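Local coordinates for protein alkane monooxygenase (Geobacillus thermodenitrificans, PDB 3B9O) that belongs to the luciferase-like monooxygenases, a family of the TIM-barrel clan, and binds flavin mononucleotide, at residues N8-N13 with C243-G248; V223-G228 with K276-I281; Q364-E369 with D373-V378. All blocks are in the same frame, centred on the assembly; numbering follows the deposited sequence.

Followed from the N terminus, the chain runs up the first barrel strand, 6-12, and contact 1 joins it to strand 243-246, closing a loop of 229 intervening residues. Contact 2 opens within that loop, at 223-228, and closes beyond it at 276-281, so contacts 1 and 2 cross; strand 243-246 lies between 223-227 and 276-285 in the sheet, and both contacts reach the flavin mononucleotide. Contact 3 follows in series, with only three residues between its segments. Its strand, 374-378, pairs in parallel with both 6-12 and 276-285, which closes the barrel. Contacts 1 and 2 thus span the barrel interior, whereas contact 3 packs helix 356-370 on the outside of the wall.

Contact 1: residues N8-N13 with C243-G248; sequences NAFEMN and CVFLGG. With FMN (flavin mononucleotide), chain C.
With CG anti to the backbone N in both Phe10 (chi1 -164°) and Phe245 (chi1 -178°), the two benzyl groups reach inward from their strands and meet across the barrel. Their rings form a T-shaped pair: the edge of Phe245 is turned to one face of Phe10, with centroids 5.2 Å apart and planes at 79°. Phe245 CE1 meets both CE1 and CZ of Phe10, each at 3.6 Å, and CZ of Phe245 lies over the rim of the Phe10 ring. Strands 6-12 and 243-246 are not neighbours in the parallel sheet, so this is a meeting of side chains through the interior of a TIM barrel, the fold of the luciferase-like monooxygenases. The same Phe245 ring also belongs to the flavin mononucleotide pocket. Methyl C7M of the flavin sits over the centre of one Phe245 face, 3.4 Å above its plane, a CH-pi arrangement, while C6 of the flavin comes within 3.6 Å of Phe245 CE1. Phe55 of strand 53-57 adds another edge-to-face partner to Phe245, and His17 meets the Phe10 ring at an oblique angle.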
loop_
_atom_site.group_PDB
_atom_site.type_symbol
_atom_site.label_atom_id
_atom_site.label_comp_id
_atom_site.label_asym_id
_atom_site.label_seq_id
_atom_site.Cartn_x
_atom_site.Cartn_y
_atom_site.Cartn_z
ATOM N N ASN A 8 -4.800 -0.634 8.426
ATOM C CA ASN A 8 -3.828 -1.524 7.794
ATOM C C ASN A 8 -2.469 -1.476 8.501
ATOM O O ASN A 8 -2.051 -0.413 8.976
ATOM C CB ASN A 8 -3.581 -1.118 6.349
ATOM C CG ASN A 8 -4.820 -1.159 5.500
ATOM O OD1 ASN A 8 -5.776 -1.884 5.792
ATOM N ND2 ASN A 8 -4.804 -0.384 4.419
ATOM N N ALA A 9 -1.785 -2.610 8.522
ATOM C CA ALA A 9 -0.433 -2.730 9.047
ATOM C C ALA A 9 0.522 -2.441 7.912
ATOM O O ALA A 9 0.472 -3.110 6.882
ATOM C CB ALA A 9 -0.240 -4.128 9.574
ATOM N N PHE A 10 1.358 -1.427 8.065
ATOM C CA PHE A 10 2.289 -1.025 7.010
ATOM C C PHE A 10 3.610 -1.796 7.129
ATOM O O PHE A 10 4.315 -1.755 8.166
ATOM C CB PHE A 10 2.553 0.475 7.056
ATOM C CG PHE A 10 3.169 1.037 5.820
ATOM C CD1 PHE A 10 2.735 0.644 4.558
ATOM C CD2 PHE A 10 4.170 2.011 5.917
ATOM C CE1 PHE A 10 3.302 1.187 3.408
ATOM C CE2 PHE A 10 4.723 2.580 4.753
ATOM C CZ PHE A 10 4.287 2.187 3.521
ATOM N N GLU A 11 3.961 -2.480 6.051
ATOM C CA GLU A 11 5.095 -3.414 6.113
ATOM C C GLU A 11 5.853 -3.430 4.787
ATOM O O GLU A 11 5.404 -2.871 3.798
ATOM C CB GLU A 11 4.523 -4.811 6.489
ATOM C CG GLU A 11 5.459 -5.919 6.869
ATOM C CD GLU A 11 6.583 -5.546 7.871
ATOM O OE1 GLU A 11 7.560 -4.928 7.451
ATOM O OE2 GLU A 11 6.522 -5.927 9.041
ATOM N N MET A 12 7.020 -4.065 4.785
ATOM C CA MET A 12 7.794 -4.280 3.571
ATOM C C MET A 12 8.702 -5.482 3.816
ATOM O O MET A 12 9.261 -5.633 4.915
ATOM C CB MET A 12 8.647 -3.034 3.195
ATOM C CG MET A 12 9.301 -3.120 1.786
ATOM S SD MET A 12 9.964 -1.514 1.281
ATOM C CE MET A 12 11.084 -2.035 -0.005
ATOM N N ASN A 13 8.890 -6.283 2.757
ATOM C CA ASN A 13 9.692 -7.500 2.818
ATOM C C ASN A 13 11.206 -7.123 2.733
ATOM O O ASN A 13 11.886 -7.437 1.749
ATOM C CB ASN A 13 9.297 -8.429 1.661
ATOM C CG ASN A 13 9.743 -9.848 1.865
ATOM O OD1 ASN A 13 9.401 -10.731 1.060
ATOM N ND2 ASN A 13 10.467 -10.109 2.973
ATOM N N CYS A 243 -9.019 2.664 -3.022
ATOM C CA CYS A 243 -8.432 3.192 -1.803
ATOM C C CYS A 243 -7.172 3.979 -2.119
ATOM O O CYS A 243 -6.337 3.525 -2.915
ATOM C CB CYS A 243 -8.069 2.048 -0.832
ATOM S SG CYS A 243 -9.470 0.980 -0.416
ATOM N N VAL A 244 -7.015 5.145 -1.479
ATOM C CA VAL A 244 -5.876 6.016 -1.753
ATOM C C VAL A 244 -5.053 6.172 -0.492
ATOM O O VAL A 244 -5.598 6.447 0.561
ATOM C CB VAL A 244 -6.331 7.405 -2.316
ATOM C CG1 VAL A 244 -5.138 8.232 -2.751
ATOM C CG2 VAL A 244 -7.312 7.224 -3.469
ATOM N N PHE A 245 -3.742 5.935 -0.600
ATOM C CA PHE A 245 -2.804 6.130 0.512
ATOM C C PHE A 245 -2.174 7.533 0.295
ATOM O O PHE A 245 -1.320 7.723 -0.563
ATOM C CB PHE A 245 -1.769 4.975 0.480
ATOM C CG PHE A 245 -0.726 4.978 1.608
ATOM C CD1 PHE A 245 0.424 4.167 1.474
ATOM C CD2 PHE A 245 -0.849 5.779 2.765
ATOM C CE1 PHE A 245 1.419 4.152 2.495
ATOM C CE2 PHE A 245 0.148 5.757 3.806
ATOM C CZ PHE A 245 1.280 4.950 3.649
ATOM N N LEU A 246 -2.623 8.491 1.087
ATOM C CA LEU A 246 -2.223 9.894 1.009
ATOM C C LEU A 246 -1.039 10.212 1.903
ATOM O O LEU A 246 -0.865 9.626 2.989
ATOM C CB LEU A 246 -3.366 10.736 1.509
ATOM C CG LEU A 246 -4.480 11.386 0.693
ATOM C CD1 LEU A 246 -4.497 11.013 -0.733
ATOM C CD2 LEU A 246 -5.811 11.197 1.412
ATOM N N GLY A 247 -0.213 11.140 1.432
ATOM C CA GLY A 247 0.788 11.780 2.277
ATOM C C GLY A 247 0.151 12.941 3.013
ATOM O O GLY A 247 -0.837 13.507 2.548
ATOM N N GLY A 248 0.708 13.297 4.177
ATOM C CA GLY A 248 0.186 14.418 4.959
ATOM C C GLY A 248 0.011 14.041 6.404
ATOM O O GLY A 248 -0.337 12.892 6.713
HETATM N N1 FMN C . 6.578 3.980 -4.396
HETATM C C2 FMN C . 7.075 2.726 -4.505
HETATM O O2 FMN C . 7.799 2.457 -5.508
HETATM N N3 FMN C . 6.768 1.813 -3.527
HETATM C C4 FMN C . 5.970 2.141 -2.461
HETATM O O4 FMN C . 5.697 1.289 -1.589
HETATM C C4A FMN C . 5.446 3.438 -2.350
HETATM N N5 FMN C . 4.640 3.832 -1.318
HETATM C C5A FMN C . 4.176 5.121 -1.260
HETATM C C6 FMN C . 3.353 5.565 -0.207
HETATM C C7 FMN C . 2.875 6.890 -0.173
HETATM C C7M FMN C . 1.993 7.385 0.954
HETATM C C8 FMN C . 3.210 7.771 -1.191
HETATM C C8M FMN C . 2.707 9.196 -1.165
HETATM C C9 FMN C . 4.030 7.345 -2.243
HETATM C C9A FMN C . 4.520 6.027 -2.286
HETATM N N10 FMN C . 5.315 5.619 -3.308
HETATM C C10 FMN C . 5.784 4.355 -3.351
HETATM C "C1'" FMN C . 5.697 6.533 -4.405
HETATM C "C2'" FMN C . 4.769 6.310 -5.611
HETATM O "O2'" FMN C . 3.844 5.251 -5.357
HETATM C "C3'" FMN C . 5.472 6.009 -6.945
HETATM O "O3'" FMN C . 6.502 5.002 -6.829
HETATM C "C4'" FMN C . 5.922 7.282 -7.695
HETATM O "O4'" FMN C . 7.302 7.223 -8.070
HETATM C "C5'" FMN C . 5.692 8.592 -6.934
HETATM O "O5'" FMN C . 4.399 9.024 -7.338
HETATM P P FMN C . 3.975 10.570 -7.436
HETATM O O1P FMN C . 5.191 11.265 -8.027
HETATM O O2P FMN C . 2.762 10.518 -8.316
HETATM O O3P FMN C . 3.742 11.037 -6.011
#

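Contact 2: residues V223-G228 with K276-I281; sequences VIYQAG and KMFAGI. With FMN (flavin mononucleotide), chain C.
A phenol oxygen resting over an aromatic face is the unusual feature here: Tyr225 OH lies above one side of the Phe278 ring, 3.6 Å from Phe278 CZ. The polar demand of that hydroxyl is met by other groups, since it is hydrogen-bonded to Tyr412 OH and to Asn8 ND2; the Phe278 face meets the oxygen by packing. The two rings are oblique to each other, their planes at 48° and their centroids 5.5 Å apart. Tyr225 CE1 stands over the rim of the Phe278 ring, with Phe278 CD1 the nearest atom at 4.2 Å. In both residues CG is anti to the carbonyl carbon (chi1 -89° in Tyr225, -75° in Phe278), a setting in which the rings meet on the inner side of the barrel wall, across strand 243-246. That strand runs between 223-227 and 276-285 in the sheet, and its Cys243 touches both aromatic side chains. Farther along 223-228 the chain reaches the flavin mononucleotide. The carbonyl O of Ala227 accepts a hydrogen bond of 2.6 Å from the ribityl hydroxyl O2', and Ala227 CB packs 3.7 Å from flavin C6. The aromatic pair thus fills part of the interior of a TIM barrel, while the C-terminal ends of the strands, where TIM barrels carry their active sites, bring the Ala227 carbonyl and methyl to the flavin.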
loop_
_atom_site.group_PDB
_atom_site.type_symbol
_atom_site.label_atom_id
_atom_site.label_comp_id
_atom_site.label_asym_id
_atom_site.label_seq_id
_atom_site.Cartn_x
_atom_site.Cartn_y
_atom_site.Cartn_z
ATOM N N VAL A 223 -8.831 -5.443 -4.993
ATOM C CA VAL A 223 -9.092 -4.098 -4.527
ATOM C C VAL A 223 -7.945 -3.222 -4.996
ATOM O O VAL A 223 -6.751 -3.573 -4.813
ATOM C CB VAL A 223 -9.262 -4.032 -2.996
ATOM C CG1 VAL A 223 -9.299 -2.560 -2.566
ATOM C CG2 VAL A 223 -10.578 -4.712 -2.616
ATOM N N ILE A 224 -8.286 -2.102 -5.637
ATOM C CA ILE A 224 -7.256 -1.228 -6.235
ATOM C C ILE A 224 -6.836 -0.083 -5.319
ATOM O O ILE A 224 -7.621 0.807 -5.008
ATOM C CB ILE A 224 -7.717 -0.613 -7.619
ATOM C CG1 ILE A 224 -8.168 -1.717 -8.603
ATOM C CG2 ILE A 224 -6.539 0.325 -8.191
ATOM C CD1 ILE A 224 -7.052 -2.742 -8.974
ATOM N N TYR A 225 -5.610 -0.136 -4.831
ATOM C CA TYR A 225 -5.015 0.976 -4.099
ATOM C C TYR A 225 -4.143 1.781 -5.023
ATOM O O TYR A 225 -3.681 1.263 -6.053
ATOM C CB TYR A 225 -4.079 0.437 -2.994
ATOM C CG TYR A 225 -4.763 0.173 -1.684
ATOM C CD1 TYR A 225 -4.623 1.073 -0.596
ATOM C CD2 TYR A 225 -5.607 -0.942 -1.538
ATOM C CE1 TYR A 225 -5.294 0.825 0.658
ATOM C CE2 TYR A 225 -6.265 -1.202 -0.325
ATOM C CZ TYR A 225 -6.096 -0.329 0.777
ATOM O OH TYR A 225 -6.750 -0.629 1.978
ATOM N N GLN A 226 -3.911 3.032 -4.641
ATOM C CA GLN A 226 -2.968 3.894 -5.293
ATOM C C GLN A 226 -2.246 4.696 -4.222
ATOM O O GLN A 226 -2.818 5.051 -3.187
ATOM C CB GLN A 226 -3.637 4.806 -6.349
ATOM C CG GLN A 226 -2.632 5.489 -7.264
ATOM C CD GLN A 226 -2.142 6.826 -6.715
ATOM O OE1 GLN A 226 -1.132 7.363 -7.192
ATOM N NE2 GLN A 226 -2.852 7.377 -5.695
ATOM N N ALA A 227 -0.966 4.942 -4.482
ATOM C CA ALA A 227 -0.138 5.804 -3.643
ATOM C C ALA A 227 0.764 6.559 -4.633
ATOM O O ALA A 227 1.385 5.927 -5.511
ATOM C CB ALA A 227 0.689 4.952 -2.666
ATOM N N GLY A 228 0.791 7.892 -4.535
ATOM C CA GLY A 228 1.515 8.746 -5.502
ATOM C C GLY A 228 0.807 10.086 -5.495
ATOM O O GLY A 228 -0.357 10.212 -5.950
ATOM N N LYS A 276 -12.034 5.236 -0.786
ATOM C CA LYS A 276 -11.642 5.381 0.627
ATOM C C LYS A 276 -10.281 6.053 0.742
ATOM O O LYS A 276 -9.386 5.810 -0.070
ATOM C CB LYS A 276 -11.590 3.998 1.283
ATOM C CG LYS A 276 -12.874 3.217 1.152
ATOM C CD LYS A 276 -13.903 3.671 2.187
ATOM C CE LYS A 276 -15.175 2.817 2.084
ATOM N NZ LYS A 276 -15.954 2.759 3.341
ATOM N N MET A 277 -10.135 6.919 1.736
ATOM C CA MET A 277 -8.918 7.727 1.902
ATOM C C MET A 277 -8.197 7.237 3.139
ATOM O O MET A 277 -8.821 7.145 4.201
ATOM C CB MET A 277 -9.301 9.199 2.067
ATOM C CG MET A 277 -10.065 9.760 0.840
ATOM S SD MET A 277 -9.071 9.876 -0.659
ATOM C CE MET A 277 -10.343 10.405 -1.804
ATOM N N PHE A 278 -6.912 6.900 2.983
ATOM C CA PHE A 278 -6.047 6.352 4.037
ATOM C C PHE A 278 -4.875 7.316 4.313
ATOM O O PHE A 278 -4.271 7.813 3.385
ATOM C CB PHE A 278 -5.504 4.971 3.618
ATOM C CG PHE A 278 -6.539 3.867 3.699
ATOM C CD1 PHE A 278 -7.493 3.706 2.689
ATOM C CD2 PHE A 278 -6.565 2.999 4.797
ATOM C CE1 PHE A 278 -8.474 2.659 2.754
ATOM C CE2 PHE A 278 -7.551 1.977 4.899
ATOM C CZ PHE A 278 -8.504 1.818 3.867
ATOM N N ALA A 279 -4.633 7.633 5.584
ATOM C CA ALA A 279 -3.482 8.411 5.993
ATOM C C ALA A 279 -2.457 7.493 6.633
ATOM O O ALA A 279 -2.807 6.406 7.096
ATOM C CB ALA A 279 -3.914 9.495 6.983
ATOM N N GLY A 280 -1.182 7.888 6.628
ATOM C CA GLY A 280 -0.180 7.174 7.425
ATOM C C GLY A 280 -0.264 7.697 8.858
ATOM O O GLY A 280 -0.705 8.835 9.105
ATOM N N ILE A 281 0.119 6.859 9.820
ATOM C CA ILE A 281 0.241 7.288 11.216
ATOM C C ILE A 281 1.275 6.404 11.901
ATOM O O ILE A 281 1.343 5.202 11.655
ATOM C CB ILE A 281 -1.138 7.245 11.991
ATOM C CG1 ILE A 281 -0.975 7.839 13.425
ATOM C CG2 ILE A 281 -1.715 5.862 12.006
ATOM C CD1 ILE A 281 -2.273 8.226 14.117
HETATM N N1 FMN C . 6.578 3.980 -4.396
HETATM C C2 FMN C . 7.075 2.726 -4.505
HETATM O O2 FMN C . 7.799 2.457 -5.508
HETATM N N3 FMN C . 6.768 1.813 -3.527
HETATM C C4 FMN C . 5.970 2.141 -2.461
HETATM O O4 FMN C . 5.697 1.289 -1.589
HETATM C C4A FMN C . 5.446 3.438 -2.350
HETATM N N5 FMN C . 4.640 3.832 -1.318
HETATM C C5A FMN C . 4.176 5.121 -1.260
HETATM C C6 FMN C . 3.353 5.565 -0.207
HETATM C C7 FMN C . 2.875 6.890 -0.173
HETATM C C7M FMN C . 1.993 7.385 0.954
HETATM C C8 FMN C . 3.210 7.771 -1.191
HETATM C C8M FMN C . 2.707 9.196 -1.165
HETATM C C9 FMN C . 4.030 7.345 -2.243
HETATM C C9A FMN C . 4.520 6.027 -2.286
HETATM N N10 FMN C . 5.315 5.619 -3.308
HETATM C C10 FMN C . 5.784 4.355 -3.351
HETATM C "C1'" FMN C . 5.697 6.533 -4.405
HETATM C "C2'" FMN C . 4.769 6.310 -5.611
HETATM O "O2'" FMN C . 3.844 5.251 -5.357
HETATM C "C3'" FMN C . 5.472 6.009 -6.945
HETATM O "O3'" FMN C . 6.502 5.002 -6.829
HETATM C "C4'" FMN C . 5.922 7.282 -7.695
HETATM O "O4'" FMN C . 7.302 7.223 -8.070
HETATM C "C5'" FMN C . 5.692 8.592 -6.934
HETATM O "O5'" FMN C . 4.399 9.024 -7.338
HETATM P P FMN C . 3.975 10.570 -7.436
HETATM O O1P FMN C . 5.191 11.265 -8.027
HETATM O O2P FMN C . 2.762 10.518 -8.316
HETATM O O3P FMN C . 3.742 11.037 -6.011
#

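Contact 3: residues Q364-E369 with D373-V378; sequences QYLVEE and DGFNLV
Leu366 and Val367 of helix 356-370 close on Phe375 of the strand that follows. Gln364, at the start of the segment, points away from the strand; its NE2 donates to Glu368 OE2, one turn on, over 3.1 Å and nearly straight at 174°. The donor lies above the carboxylate plane of Glu368, 43° out of it, while the acceptor lies almost in the amide plane of Gln364. The other amide atom, OE1, has a weak hydrogen bond to Arg400 NH1. Tyr365 also points away from the strand, and touches Val251 of helix 251-265. Leu366 is the first to turn toward the strand. Its methyl CD2 comes in at the edge of the Phe375 ring, in the ring plane and 3.8 Å from CE2 of Phe375, and its CB backs up this approach near Phe375 CZ. Val367 then adds its CG2 branch, which comes in obliquely, unlike the in-plane Leu366 CD2, and reaches Phe375 CE1 at 3.8 Å. That branch is anti to the carbonyl carbon of Val367, whereas CG1 is anti to the backbone N (chi1 171°). Leu366 and Val367 accordingly meet the outer end of one ring at its two meta carbons, CE2 and CE1, with the para carbon CZ between them. Farther on, CG of Glu369 packs over the rim of the Tyr365 ring. Ile5 touches both Val367 and Phe375, Ile281 of strand 276-285 packs on Phe375, and Val251 lies against Leu366. The helix is thus laid on the outside of the barrel wall, where strand 374-378 runs between strands 6-12 and 276-285.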
loop_
_atom_site.group_PDB
_atom_site.type_symbol
_atom_site.label_atom_id
_atom_site.label_comp_id
_atom_site.label_asym_id
_atom_site.label_seq_id
_atom_site.Cartn_x
_atom_site.Cartn_y
_atom_site.Cartn_z
ATOM N N GLN A 364 -9.317 9.845 15.683
ATOM C CA GLN A 364 -10.696 10.248 15.487
ATOM C C GLN A 364 -10.778 11.672 14.885
ATOM O O GLN A 364 -11.608 11.927 14.010
ATOM C CB GLN A 364 -11.480 10.085 16.802
ATOM C CG GLN A 364 -12.932 10.621 16.755
ATOM C CD GLN A 364 -13.657 10.430 18.062
ATOM O OE1 GLN A 364 -13.054 10.107 19.103
ATOM N NE2 GLN A 364 -14.963 10.651 18.034
ATOM N N TYR A 365 -9.871 12.571 15.307
ATOM C CA TYR A 365 -9.879 13.961 14.819
ATOM C C TYR A 365 -9.642 14.011 13.307
ATOM O O TYR A 365 -10.346 14.689 12.570
ATOM C CB TYR A 365 -8.802 14.772 15.543
ATOM C CG TYR A 365 -9.056 16.265 15.453
ATOM C CD1 TYR A 365 -8.207 17.090 14.707
ATOM C CD2 TYR A 365 -10.187 16.842 16.065
ATOM C CE1 TYR A 365 -8.451 18.479 14.646
ATOM C CE2 TYR A 365 -10.422 18.257 16.002
ATOM C CZ TYR A 365 -9.532 19.034 15.289
ATOM O OH TYR A 365 -9.715 20.379 15.168
ATOM N N LEU A 366 -8.637 13.278 12.852
ATOM C CA LEU A 366 -8.317 13.190 11.420
ATOM C C LEU A 366 -9.473 12.608 10.625
ATOM O O LEU A 366 -9.892 13.159 9.589
ATOM C CB LEU A 366 -7.021 12.379 11.258
ATOM C CG LEU A 366 -5.609 12.924 11.004
ATOM C CD1 LEU A 366 -5.393 14.424 11.095
ATOM C CD2 LEU A 366 -4.538 12.100 11.817
ATOM N N VAL A 367 -10.034 11.509 11.123
ATOM C CA VAL A 367 -11.209 10.911 10.485
ATOM C C VAL A 367 -12.351 11.912 10.335
ATOM O O VAL A 367 -12.863 12.113 9.210
ATOM C CB VAL A 367 -11.687 9.643 11.232
ATOM C CG1 VAL A 367 -13.067 9.158 10.669
ATOM C CG2 VAL A 367 -10.629 8.567 11.080
ATOM N N GLU A 368 -12.737 12.538 11.447
ATOM C CA GLU A 368 -13.914 13.415 11.479
ATOM C C GLU A 368 -13.686 14.775 10.812
ATOM O O GLU A 368 -14.593 15.321 10.181
ATOM C CB GLU A 368 -14.392 13.590 12.919
ATOM C CG GLU A 368 -15.095 12.328 13.400
ATOM C CD GLU A 368 -15.576 12.382 14.840
ATOM O OE1 GLU A 368 -15.327 13.387 15.543
ATOM O OE2 GLU A 368 -16.189 11.377 15.261
ATOM N N GLU A 369 -12.476 15.309 10.919
ATOM C CA GLU A 369 -12.240 16.635 10.399
ATOM C C GLU A 369 -11.602 16.640 9.020
ATOM O O GLU A 369 -11.794 17.613 8.287
ATOM C CB GLU A 369 -11.415 17.478 11.382
ATOM C CG GLU A 369 -12.075 17.699 12.719
ATOM C CD GLU A 369 -13.401 18.470 12.634
ATOM O OE1 GLU A 369 -14.361 18.039 13.289
ATOM O OE2 GLU A 369 -13.476 19.497 11.914
ATOM N N ASP A 373 -10.731 7.809 5.929
ATOM C CA ASP A 373 -11.497 6.594 6.203
ATOM C C ASP A 373 -10.697 5.561 6.966
ATOM O O ASP A 373 -11.268 4.663 7.559
ATOM C CB ASP A 373 -11.967 5.962 4.885
ATOM C CG ASP A 373 -12.917 6.865 4.125
ATOM O OD1 ASP A 373 -12.551 7.340 3.034
ATOM O OD2 ASP A 373 -14.017 7.127 4.655
ATOM N N GLY A 374 -9.380 5.660 6.934
ATOM C CA GLY A 374 -8.535 4.663 7.586
ATOM C C GLY A 374 -7.087 5.109 7.655
ATOM O O GLY A 374 -6.734 6.190 7.186
ATOM N N PHE A 375 -6.259 4.252 8.225
ATOM C CA PHE A 375 -4.851 4.520 8.410
ATOM C C PHE A 375 -3.992 3.337 7.988
ATOM O O PHE A 375 -4.358 2.160 8.202
ATOM C CB PHE A 375 -4.538 4.839 9.898
ATOM C CG PHE A 375 -5.213 6.093 10.408
ATOM C CD1 PHE A 375 -6.507 6.031 10.921
ATOM C CD2 PHE A 375 -4.576 7.323 10.323
ATOM C CE1 PHE A 375 -7.152 7.173 11.394
ATOM C CE2 PHE A 375 -5.197 8.478 10.823
ATOM C CZ PHE A 375 -6.497 8.392 11.344
ATOM N N ASN A 376 -2.823 3.655 7.455
ATOM C CA ASN A 376 -1.752 2.660 7.382
ATOM C C ASN A 376 -0.855 2.890 8.585
ATOM O O ASN A 376 -0.270 3.988 8.717
ATOM C CB ASN A 376 -0.911 2.793 6.120
ATOM C CG ASN A 376 -1.526 2.136 4.925
ATOM O OD1 ASN A 376 -2.554 1.461 5.003
ATOM N ND2 ASN A 376 -0.880 2.336 3.769
ATOM N N LEU A 377 -0.793 1.903 9.475
ATOM C CA LEU A 377 0.036 2.004 10.665
ATOM C C LEU A 377 1.529 1.687 10.368
ATOM O O LEU A 377 1.910 0.544 10.052
ATOM C CB LEU A 377 -0.537 1.154 11.812
ATOM C CG LEU A 377 0.221 1.108 13.157
ATOM C CD1 LEU A 377 0.364 2.490 13.804
ATOM C CD2 LEU A 377 -0.495 0.166 14.110
ATOM N N VAL A 378 2.344 2.730 10.519
ATOM C CA VAL A 378 3.759 2.712 10.273
ATOM C C VAL A 378 4.473 2.200 11.536
ATOM O O VAL A 378 4.111 2.592 12.669
ATOM C CB VAL A 378 4.282 4.159 9.916
ATOM C CG1 VAL A 378 5.795 4.146 9.608
ATOM C CG2 VAL A 378 3.486 4.753 8.719
#